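Local coordinates for putative CRISPR-associated endoribonuclease-like protein Cas6 (Pyrococcus furiosus, PDB 3UFC) that binds CRISPR RNA and belongs to the Cas6 family of antiviral CRISPR defence, whose endoribonucleases cut precursor transcripts, though its own cleavage activity is only putative, at residues F20-E25 with F102-V107. Residues are numbered along the deposited sequence; the frame is centred on the assembly and turned at random.
Sequences FNYNYE and FKIGDV
Glu25, in the first turn of helix 23-37, reaches across to the backbone of the type II' turn Ile104-Val107, which closes the hairpin of edge strand 101-104 and strand 107-116 in the ferredoxin-like N-terminal half. With CG anti to the backbone N (chi1 -174°) and the chain extended beyond it, the carboxylate is carried out to the turn. There Gly105 N donates to Glu25 OE2 over 3.1 Å, nearly straight at 168°, arriving on the syn side but 29° out of the carboxylate plane. A water bridges the other oxygen to the same glycine, donating to Glu25 OE1 at a short 2.5 Å and to Gly105 O at 2.7 Å. Glu25 OE1 also lies 2.9 Å from Lys103 O, two acceptors with no bond between them; Lys103 O takes its hydrogen bond from Gln29, one turn along the helix. The apolar part is smaller. Tyr22 and Ile104 run side by side, and Ile104 CG2 packs 3.6 Å from Tyr22 CB, reaching the ring obliquely at its CG. The ring then leads away from Ile104, and its OH meets the backbone N of Ile57 in strand 53-59. The carboxylate thus ties the start of helix 23-37 to the turn through one backbone amide and a bridging water. Lys103 O may raise its proton affinity, but these two donors oppose that, and the net shift is unsettled.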
ATOM      1  N   PHE A  20       1.039  10.038 -12.990  1.00 33.72           N
ATOM      2  CA  PHE A  20       1.793   9.449 -11.885  1.00 34.88           C
ATOM      3  C   PHE A  20       0.972   9.353 -10.597  1.00 33.11           C
ATOM      4  O   PHE A  20       1.083   8.377  -9.858  1.00 33.55           O
ATOM      5  CB  PHE A  20       3.043  10.270 -11.531  1.00 38.45           C
ATOM      6  CG  PHE A  20       3.965  10.554 -12.679  1.00 43.60           C
ATOM      7  CD1 PHE A  20       3.888  11.767 -13.364  1.00 46.62           C
ATOM      8  CD2 PHE A  20       4.967   9.653 -13.025  1.00 46.48           C
ATOM      9  CE1 PHE A  20       4.802  12.085 -14.369  1.00 47.05           C
ATOM     10  CE2 PHE A  20       5.886   9.959 -14.031  1.00 47.36           C
ATOM     11  CZ  PHE A  20       5.805  11.177 -14.701  1.00 47.87           C
ATOM     12  N   ASN A  21       0.165  10.378 -10.333  1.00 31.52           N
ATOM     13  CA  ASN A  21      -0.624  10.470  -9.099  1.00 31.07           C
ATOM     14  C   ASN A  21      -2.052   9.935  -9.166  1.00 30.19           C
ATOM     15  O   ASN A  21      -3.011  10.700  -9.058  1.00 31.18           O
ATOM     16  CB  ASN A  21      -0.651  11.936  -8.654  1.00 33.02           C
ATOM     17  CG  ASN A  21       0.722  12.581  -8.705  1.00 33.13           C
ATOM     18  OD1 ASN A  21       1.607  12.252  -7.918  1.00 34.24           O
ATOM     19  ND2 ASN A  21       0.910  13.498  -9.649  1.00 37.84           N
ATOM     20  N   TYR A  22      -2.195   8.619  -9.295  1.00 27.59           N
ATOM     21  CA  TYR A  22      -3.517   8.006  -9.405  1.00 27.24           C
ATOM     22  C   TYR A  22      -4.047   7.367  -8.124  1.00 26.20           C
ATOM     23  O   TYR A  22      -5.152   6.822  -8.115  1.00 24.94           O
ATOM     24  CB  TYR A  22      -3.482   6.945 -10.513  1.00 25.63           C
ATOM     25  CG  TYR A  22      -2.385   5.926 -10.307  1.00 25.36           C
ATOM     26  CD1 TYR A  22      -2.497   4.934  -9.329  1.00 26.20           C
ATOM     27  CD2 TYR A  22      -1.207   5.993 -11.044  1.00 25.40           C
ATOM     28  CE1 TYR A  22      -1.452   4.035  -9.090  1.00 23.80           C
ATOM     29  CE2 TYR A  22      -0.162   5.103 -10.813  1.00 25.47           C
ATOM     30  CZ  TYR A  22      -0.288   4.130  -9.837  1.00 23.70           C
ATOM     31  OH  TYR A  22       0.762   3.272  -9.599  1.00 22.74           O
ATOM     32  N   ASN A  23      -3.278   7.437  -7.042  1.00 26.64           N
ATOM     33  CA  ASN A  23      -3.700   6.799  -5.796  1.00 25.46           C
ATOM     34  C   ASN A  23      -5.131   7.018  -5.328  1.00 25.35           C
ATOM     35  O   ASN A  23      -5.858   6.054  -5.103  1.00 25.62           O
ATOM     36  CB  ASN A  23      -2.737   7.148  -4.663  1.00 23.44           C
ATOM     37  CG  ASN A  23      -1.443   6.379  -4.761  1.00 24.13           C
ATOM     38  OD1 ASN A  23      -0.594   6.677  -5.598  1.00 26.15           O
ATOM     39  ND2 ASN A  23      -1.295   5.360  -3.917  1.00 22.62           N
ATOM     40  N   TYR A  24      -5.557   8.266  -5.182  1.00 26.53           N
ATOM     41  CA  TYR A  24      -6.913   8.504  -4.701  1.00 27.59           C
ATOM     42  C   TYR A  24      -7.985   7.992  -5.655  1.00 26.48           C
ATOM     43  O   TYR A  24      -9.020   7.489  -5.216  1.00 26.29           O
ATOM     44  CB  TYR A  24      -7.147   9.992  -4.428  1.00 29.76           C
ATOM     45  CG  TYR A  24      -8.413  10.240  -3.649  1.00 32.79           C
ATOM     46  CD1 TYR A  24      -8.528   9.820  -2.325  1.00 36.57           C
ATOM     47  CD2 TYR A  24      -9.502  10.879  -4.233  1.00 37.39           C
ATOM     48  CE1 TYR A  24      -9.698  10.029  -1.600  1.00 39.46           C
ATOM     49  CE2 TYR A  24     -10.680  11.096  -3.515  1.00 40.19           C
ATOM     50  CZ  TYR A  24     -10.768  10.669  -2.201  1.00 41.21           C
ATOM     51  OH  TYR A  24     -11.924  10.886  -1.484  1.00 44.90           O
ATOM     52  N   GLU A  25      -7.743   8.128  -6.955  1.00 26.39           N
ATOM     53  CA  GLU A  25      -8.700   7.665  -7.957  1.00 27.38           C
ATOM     54  C   GLU A  25      -8.824   6.138  -7.920  1.00 25.80           C
ATOM     55  O   GLU A  25      -9.923   5.593  -7.998  1.00 25.17           O
ATOM     56  CB  GLU A  25      -8.266   8.116  -9.356  1.00 28.98           C
ATOM     57  CG  GLU A  25      -9.298   7.800 -10.431  1.00 35.13           C
ATOM     58  CD  GLU A  25      -8.906   8.308 -11.809  1.00 38.82           C
ATOM     59  OE1 GLU A  25      -9.751   8.224 -12.726  1.00 40.05           O
ATOM     60  OE2 GLU A  25      -7.760   8.783 -11.979  1.00 39.64           O
ATOM     61  N   PHE A 102     -11.433  -0.315 -14.626  1.00 37.23           N
ATOM     62  CA  PHE A 102     -10.781   0.733 -13.846  1.00 37.00           C
ATOM     63  C   PHE A 102     -10.373   1.882 -14.755  1.00 37.74           C
ATOM     64  O   PHE A 102      -9.934   1.671 -15.885  1.00 36.68           O
ATOM     65  CB  PHE A 102      -9.534   0.209 -13.122  1.00 35.59           C
ATOM     66  CG  PHE A 102      -9.835  -0.557 -11.863  1.00 35.37           C
ATOM     67  CD1 PHE A 102      -9.907  -1.948 -11.876  1.00 36.23           C
ATOM     68  CD2 PHE A 102     -10.058   0.116 -10.663  1.00 31.95           C
ATOM     69  CE1 PHE A 102     -10.198  -2.660 -10.706  1.00 35.29           C
ATOM     70  CE2 PHE A 102     -10.347  -0.580  -9.496  1.00 32.22           C
ATOM     71  CZ  PHE A 102     -10.418  -1.973  -9.515  1.00 34.24           C
ATOM     72  N   LYS A 103     -10.521   3.100 -14.245  1.00 38.18           N
ATOM     73  CA  LYS A 103     -10.167   4.299 -14.985  1.00 38.78           C
ATOM     74  C   LYS A 103      -9.039   5.020 -14.250  1.00 38.13           C
ATOM     75  O   LYS A 103      -9.191   5.405 -13.092  1.00 38.07           O
ATOM     76  CB  LYS A 103     -11.392   5.212 -15.092  1.00 42.24           C
ATOM     77  CG  LYS A 103     -11.190   6.465 -15.924  1.00 47.62           C
ATOM     78  CD  LYS A 103     -10.968   6.132 -17.392  1.00 51.63           C
ATOM     79  CE  LYS A 103     -11.019   7.390 -18.249  1.00 53.23           C
ATOM     80  NZ  LYS A 103     -10.778   7.097 -19.690  1.00 55.61           N
ATOM     81  N   ILE A 104      -7.899   5.169 -14.915  1.00 37.44           N
ATOM     82  CA  ILE A 104      -6.751   5.858 -14.334  1.00 37.61           C
ATOM     83  C   ILE A 104      -6.475   7.026 -15.273  1.00 38.95           C
ATOM     84  O   ILE A 104      -5.936   6.840 -16.368  1.00 36.56           O
ATOM     85  CB  ILE A 104      -5.498   4.938 -14.254  1.00 37.73           C
ATOM     86  CG1 ILE A 104      -5.707   3.827 -13.217  1.00 38.55           C
ATOM     87  CG2 ILE A 104      -4.279   5.752 -13.856  1.00 37.59           C
ATOM     88  CD1 ILE A 104      -6.785   2.830 -13.573  1.00 42.98           C
ATOM     89  N   GLY A 105      -6.852   8.229 -14.849  1.00 39.87           N
ATOM     90  CA  GLY A 105      -6.663   9.382 -15.707  1.00 40.96           C
ATOM     91  C   GLY A 105      -7.586   9.183 -16.896  1.00 41.39           C
ATOM     92  O   GLY A 105      -8.783   8.964 -16.720  1.00 40.87           O
ATOM     93  N   ASP A 106      -7.038   9.236 -18.104  1.00 42.53           N
ATOM     94  CA  ASP A 106      -7.847   9.045 -19.305  1.00 44.58           C
ATOM     95  C   ASP A 106      -7.645   7.651 -19.880  1.00 43.72           C
ATOM     96  O   ASP A 106      -8.067   7.366 -21.000  1.00 44.60           O
ATOM     97  CB  ASP A 106      -7.481  10.087 -20.363  1.00 47.70           C
ATOM     98  CG  ASP A 106      -7.735  11.505 -19.893  1.00 50.95           C
ATOM     99  OD1 ASP A 106      -8.906  11.835 -19.611  1.00 53.23           O
ATOM    100  OD2 ASP A 106      -6.763  12.285 -19.801  1.00 53.63           O
ATOM    101  N   VAL A 107      -7.000   6.782 -19.109  1.00 40.99           N
ATOM    102  CA  VAL A 107      -6.734   5.423 -19.555  1.00 39.07           C
ATOM    103  C   VAL A 107      -7.647   4.409 -18.872  1.00 38.34           C
ATOM    104  O   VAL A 107      -7.752   4.376 -17.643  1.00 37.27           O
ATOM    105  CB  VAL A 107      -5.265   5.033 -19.282  1.00 39.44           C
ATOM    106  CG1 VAL A 107      -4.965   3.656 -19.868  1.00 38.38           C
ATOM    107  CG2 VAL A 107      -4.339   6.079 -19.876  1.00 39.53           C
TER
HETATM  108  O   HOH W   1     -10.375   9.677 -14.651  1.00 41.74           O